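Local coordinates for probable fumarate reductase Ifc3 (Shewanella frigidimarina, PDB 1QO8), which catalyses the essentially unidirectional reduction of fumarate to succinate in vitro, using one FAD and four covalently attached c-type haems per subunit, at residues E373-V378 and N418-K423; G379-N384 and L482-S487. All coordinates share one frame; numbering follows the deposited sequence.

Interaction 1. Residues E373-V378 and N418-K423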
loop_
_atom_site.group_PDB
_atom_site.type_symbol
_atom_site.label_atom_id
_atom_site.label_comp_id
_atom_site.label_asym_id
_atom_site.label_seq_id
_atom_site.Cartn_x
_atom_site.Cartn_y
_atom_site.Cartn_z
ATOM N N GLU A 373 0.115 26.903 -13.592
ATOM C CA GLU A 373 0.491 26.546 -15.000
ATOM C C GLU A 373 0.199 27.697 -15.930
ATOM O O GLU A 373 0.953 27.891 -16.898
ATOM C CB GLU A 373 -0.191 25.228 -15.339
ATOM C CG GLU A 373 -1.678 25.398 -15.635
ATOM C CD GLU A 373 -2.323 24.021 -15.753
ATOM O OE1 GLU A 373 -1.599 23.000 -15.558
ATOM O OE2 GLU A 373 -3.512 23.877 -16.032
ATOM N N THR A 374 -0.676 28.652 -15.569
ATOM C CA THR A 374 -0.937 29.836 -16.364
ATOM C C THR A 374 0.268 30.768 -16.407
ATOM O O THR A 374 0.305 31.611 -17.355
ATOM C CB THR A 374 -2.190 30.603 -15.945
ATOM O OG1 THR A 374 -1.975 31.357 -14.756
ATOM C CG2 THR A 374 -3.395 29.703 -15.717
ATOM N N VAL A 375 1.274 30.634 -15.532
ATOM C CA VAL A 375 2.509 31.370 -15.682
ATOM C C VAL A 375 3.210 30.986 -17.006
ATOM O O VAL A 375 3.631 31.917 -17.719
ATOM C CB VAL A 375 3.506 31.357 -14.530
ATOM C CG1 VAL A 375 4.692 32.293 -14.736
ATOM C CG2 VAL A 375 2.785 31.814 -13.222
ATOM N N ARG A 376 3.347 29.708 -17.307
ATOM C CA ARG A 376 3.815 29.197 -18.578
ATOM C C ARG A 376 2.777 29.492 -19.686
ATOM O O ARG A 376 3.163 30.048 -20.716
ATOM C CB ARG A 376 4.167 27.708 -18.469
ATOM C CG ARG A 376 5.289 27.435 -17.460
ATOM C CD ARG A 376 5.453 25.914 -17.281
ATOM N NE ARG A 376 4.483 25.390 -16.292
ATOM C CZ ARG A 376 3.729 24.338 -16.436
ATOM N NH1 ARG A 376 3.791 23.729 -17.629
ATOM N NH2 ARG A 376 2.936 23.714 -15.615
ATOM N N GLY A 377 1.491 29.379 -19.466
ATOM C CA GLY A 377 0.438 29.613 -20.474
ATOM C C GLY A 377 0.542 31.010 -21.080
ATOM O O GLY A 377 0.461 31.265 -22.296
ATOM N N VAL A 378 0.959 31.994 -20.270
ATOM C CA VAL A 378 0.915 33.381 -20.663
ATOM C C VAL A 378 2.292 33.798 -21.075
ATOM O O VAL A 378 2.554 34.967 -21.431
ATOM C CB VAL A 378 0.202 34.297 -19.616
ATOM C CG1 VAL A 378 0.148 35.757 -20.086
ATOM C CG2 VAL A 378 -1.215 33.923 -19.228
ATOM N N ASN A 418 9.860 41.729 -17.823
ATOM C CA ASN A 418 8.887 42.748 -17.417
ATOM C C ASN A 418 7.644 42.777 -18.207
ATOM O O ASN A 418 6.617 43.277 -17.723
ATOM C CB ASN A 418 9.512 44.172 -17.433
ATOM C CG ASN A 418 8.730 45.411 -17.072
ATOM O OD1 ASN A 418 9.057 46.511 -16.614
ATOM N ND2 ASN A 418 7.392 45.526 -17.157
ATOM N N GLN A 419 7.597 42.208 -19.462
ATOM C CA GLN A 419 6.317 42.199 -20.168
ATOM C C GLN A 419 5.352 41.279 -19.469
ATOM O O GLN A 419 4.126 41.429 -19.314
ATOM C CB GLN A 419 6.447 41.815 -21.698
ATOM C CG GLN A 419 7.696 42.365 -22.376
ATOM C CD GLN A 419 7.949 41.727 -23.751
ATOM O OE1 GLN A 419 7.142 41.781 -24.691
ATOM N NE2 GLN A 419 9.001 40.954 -23.898
ATOM N N LEU A 420 5.872 40.043 -19.121
ATOM C CA LEU A 420 4.971 39.132 -18.428
ATOM C C LEU A 420 4.644 39.770 -17.062
ATOM O O LEU A 420 3.518 39.709 -16.675
ATOM C CB LEU A 420 5.596 37.724 -18.153
ATOM C CG LEU A 420 4.572 36.647 -17.818
ATOM C CD1 LEU A 420 5.063 35.282 -18.393
ATOM C CD2 LEU A 420 4.399 36.431 -16.296
ATOM N N TYR A 421 5.625 40.277 -16.363
ATOM C CA TYR A 421 5.409 40.799 -14.997
ATOM C C TYR A 421 4.304 41.838 -15.061
ATOM O O TYR A 421 3.352 41.787 -14.285
ATOM C CB TYR A 421 6.652 41.474 -14.424
ATOM C CG TYR A 421 6.564 41.941 -12.967
ATOM C CD1 TYR A 421 6.873 41.052 -11.931
ATOM C CD2 TYR A 421 6.253 43.268 -12.645
ATOM C CE1 TYR A 421 6.847 41.497 -10.629
ATOM C CE2 TYR A 421 6.189 43.732 -11.359
ATOM C CZ TYR A 421 6.483 42.790 -10.324
ATOM O OH TYR A 421 6.498 43.181 -9.008
ATOM N N LYS A 422 4.454 42.749 -16.069
ATOM C CA LYS A 422 3.478 43.848 -16.152
ATOM C C LYS A 422 2.128 43.339 -16.573
ATOM O O LYS A 422 1.197 44.015 -16.210
ATOM C CB LYS A 422 3.815 44.990 -17.121
ATOM C CG LYS A 422 4.728 46.017 -16.537
ATOM C CD LYS A 422 4.940 47.249 -17.388
ATOM C CE LYS A 422 5.312 46.922 -18.828
ATOM N NZ LYS A 422 5.744 48.125 -19.607
ATOM N N LYS A 423 1.956 42.188 -17.187
ATOM C CA LYS A 423 0.641 41.737 -17.651
ATOM C C LYS A 423 -0.050 40.725 -16.745
ATOM O O LYS A 423 -1.118 40.170 -17.077
ATOM C CB LYS A 423 0.875 40.912 -18.950
ATOM C CG LYS A 423 -0.381 40.631 -19.744
ATOM C CD LYS A 423 -0.565 39.152 -20.114
ATOM C CE LYS A 423 -1.931 38.842 -20.705
ATOM N NZ LYS A 423 -2.541 37.541 -20.291
#
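V378 and L420 carry most of a small, partly buried contact between the short helix 374-377, with the residue that follows it, and helix 418-423. The apolar part centres on the forked end of L420. One branch, CD1, lies against two backbone oxygens, with CD1 3.7 Å from V375 O and slightly farther from V378 O. The other branch turns to the valine on the helix, L420 CD2 standing 4.4 Å from V375 CG1. With CG of L420 anti to the backbone N (chi1 -163°), the fork extends from its own helix toward the end of the other.

On the more exposed part of the contact, V378 and K423 reach toward each other tip to tip. K423 NZ approaches V378 CG1 at 3.2 Å. K423 CD is 3.5 Å from V378 CG1, tighter than usual van der Waals contact. No hydrogen bond crosses between the segments; each has backbone bonds of its own, such as G377 N to E373 O (3.0 Å) and K422 N to N418 O (2.8 Å), and R376 NH1 bonds to E393 O.

Helix 425-432 adds Y430 against V375 and V427 against L420. E373, which probably binds fumarate and succinate, forms a salt bridge with R397, the likely proton donor. The contact is thus helix-to-helix packing beside the probable substrate site of an FRD/SDH-type flavoprotein.

Interaction 2. Residues G379-N384 and L482-S487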
loop_
_atom_site.group_PDB
_atom_site.type_symbol
_atom_site.label_atom_id
_atom_site.label_comp_id
_atom_site.label_asym_id
_atom_site.label_seq_id
_atom_site.Cartn_x
_atom_site.Cartn_y
_atom_site.Cartn_z
ATOM N N GLY A 379 3.306 32.883 -21.129
ATOM C CA GLY A 379 4.554 33.220 -21.753
ATOM C C GLY A 379 5.866 32.753 -21.188
ATOM O O GLY A 379 6.914 32.950 -21.783
ATOM N N ALA A 380 5.851 32.318 -19.867
ATOM C CA ALA A 380 7.151 32.162 -19.240
ATOM C C ALA A 380 7.836 30.930 -19.869
ATOM O O ALA A 380 7.198 30.048 -20.359
ATOM C CB ALA A 380 6.980 31.927 -17.745
ATOM N N VAL A 381 9.124 30.906 -19.714
ATOM C CA VAL A 381 10.050 29.889 -20.074
ATOM C C VAL A 381 10.452 29.060 -18.814
ATOM O O VAL A 381 10.460 29.647 -17.744
ATOM C CB VAL A 381 11.302 30.600 -20.623
ATOM C CG1 VAL A 381 12.498 29.702 -20.914
ATOM C CG2 VAL A 381 10.905 31.332 -21.923
ATOM N N MET A 382 10.796 27.781 -19.037
ATOM C CA MET A 382 11.273 26.921 -17.963
ATOM C C MET A 382 12.639 26.373 -18.333
ATOM O O MET A 382 12.793 25.813 -19.408
ATOM C CB MET A 382 10.267 25.792 -17.672
ATOM C CG MET A 382 10.634 25.016 -16.375
ATOM S SD MET A 382 9.284 23.901 -15.914
ATOM C CE MET A 382 9.093 22.889 -17.368
ATOM N N VAL A 383 13.548 26.572 -17.391
ATOM C CA VAL A 383 14.966 26.315 -17.559
ATOM C C VAL A 383 15.495 25.487 -16.359
ATOM O O VAL A 383 14.928 25.546 -15.243
ATOM C CB VAL A 383 15.473 27.744 -17.690
ATOM C CG1 VAL A 383 16.411 28.298 -16.683
ATOM C CG2 VAL A 383 15.778 28.133 -19.135
ATOM N N ASN A 384 16.504 24.676 -16.612
ATOM C CA ASN A 384 17.013 23.829 -15.506
ATOM C C ASN A 384 18.016 24.626 -14.692
ATOM O O ASN A 384 18.164 25.843 -14.959
ATOM C CB ASN A 384 17.563 22.528 -16.055
ATOM C CG ASN A 384 18.817 22.708 -16.881
ATOM O OD1 ASN A 384 19.467 23.779 -16.970
ATOM N ND2 ASN A 384 19.114 21.553 -17.472
ATOM N N LEU A 482 5.785 35.802 -25.823
ATOM C CA LEU A 482 6.517 36.955 -25.297
ATOM C C LEU A 482 7.914 36.419 -25.352
ATOM O O LEU A 482 8.124 35.268 -25.008
ATOM C CB LEU A 482 6.197 37.136 -23.742
ATOM C CG LEU A 482 4.846 37.703 -23.323
ATOM C CD1 LEU A 482 4.635 37.923 -21.767
ATOM C CD2 LEU A 482 4.623 39.080 -23.974
ATOM N N ASN A 483 8.863 37.250 -25.604
ATOM C CA ASN A 483 10.266 37.002 -25.536
ATOM C C ASN A 483 10.760 37.604 -24.220
ATOM O O ASN A 483 9.953 38.134 -23.456
ATOM C CB ASN A 483 10.810 37.935 -26.660
ATOM C CG ASN A 483 10.383 39.326 -26.147
ATOM O OD1 ASN A 483 9.190 39.565 -25.877
ATOM N ND2 ASN A 483 11.102 40.356 -25.923
ATOM N N MET A 484 12.040 37.657 -24.040
ATOM C CA MET A 484 12.710 38.130 -22.848
ATOM C C MET A 484 13.716 39.174 -23.348
ATOM O O MET A 484 14.862 38.849 -23.682
ATOM C CB MET A 484 13.363 36.932 -22.132
ATOM C CG MET A 484 12.291 36.053 -21.455
ATOM S SD MET A 484 12.991 34.651 -20.525
ATOM C CE MET A 484 13.873 35.559 -19.296
ATOM N N THR A 485 13.260 40.408 -23.419
ATOM C CA THR A 485 14.058 41.544 -23.863
ATOM C C THR A 485 13.799 42.745 -22.986
ATOM O O THR A 485 14.584 43.696 -23.135
ATOM C CB THR A 485 13.579 41.998 -25.284
ATOM O OG1 THR A 485 12.156 42.128 -25.203
ATOM C CG2 THR A 485 13.890 40.989 -26.362
ATOM N N GLN A 486 12.779 42.747 -22.094
ATOM C CA GLN A 486 12.567 43.986 -21.322
ATOM C C GLN A 486 12.801 43.796 -19.828
ATOM O O GLN A 486 12.282 42.903 -19.104
ATOM C CB GLN A 486 11.136 44.424 -21.573
ATOM C CG GLN A 486 10.845 44.793 -23.047
ATOM C CD GLN A 486 9.451 45.389 -23.122
ATOM O OE1 GLN A 486 8.990 45.880 -22.084
ATOM N NE2 GLN A 486 8.778 45.340 -24.258
ATOM N N SER A 487 13.721 44.576 -19.318
ATOM C CA SER A 487 14.220 44.452 -17.961
ATOM C C SER A 487 13.472 45.020 -16.820
ATOM O O SER A 487 12.632 45.718 -17.384
ATOM C CB SER A 487 15.675 44.915 -18.036
ATOM O OG SER A 487 16.042 45.831 -17.064
HETATM O O HOH W 1 6.840 33.121 -24.508
HETATM O O HOH W 2 8.854 34.811 -21.967
#
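V381 and M484 meet through one methyl group and one sulfur, and their torsions select which atoms touch. In V381 the first torsion (chi1 173°) sets CG1 opposite the backbone N and leaves CG2 beside that N, facing the methionine. M484 runs out with CG on the amide side of its CA, then bends at chi3 (64°), which carries CE away from the valine and presents SD instead. Just ahead of V381 the chain makes a Schellman motif: G379 ends the preceding helix, adopting a positive phi (142°) and making two bonds back into the last turn, after which the chain passes into strand 381-383.

The V381 and M484 side chains cross obliquely, and V381 CG2 lies 4.2 Å from M484 SD in a plain apolar contact. The partner segment is an irregular loop leading to strand 489-505. L482 brings its side chain up to the turn, with CD1 4.7 Å from CA of G379, and it also packs on L420 of helix 418-423.

Strand 381-383 pairs antiparallel with strand 412-417, whose I415 bonds through its backbone to V381 and also touches M484. Y463 of helix 453-469 also packs on the V381 side chain, while N464 of the same helix accepts a hydrogen bond from the backbone N of M484. The contact joins the loop before strand 489-505 to an edge of the mixed sheet.

No direct hydrogen bond spans the segments. The carbonyl oxygens G379 O and L482 O are 4.2 Å apart, and water 1 donates to both, at 2.7 Å from G379 O and 2.6 Å from L482 O. Water 2 lies between the same oxygens, 2.7 Å from G379 O and 3.2 Å from L482 O, but has too few protons for all the acceptors around it.

From the N terminus the chain passes through 373-378 and directly into 379-384, so the first halves of both contacts are one continuous helix-turn-strand unit. It then runs through strand 412-417 to helix 418-423, where interaction 1 closes a loop of 39 residues. Continuing through helix 453-469, it reaches 482-487, and interaction 2 closes a loop of 97. The segments alternate along the chain, so the two closures cross rather than nest. Their second halves also join: N418 N lies 3.0 Å from Q486 O, a probable hydrogen bond. Together they tie the helix-turn-strand unit to helix 418-423 and to the loop before strand 489-505.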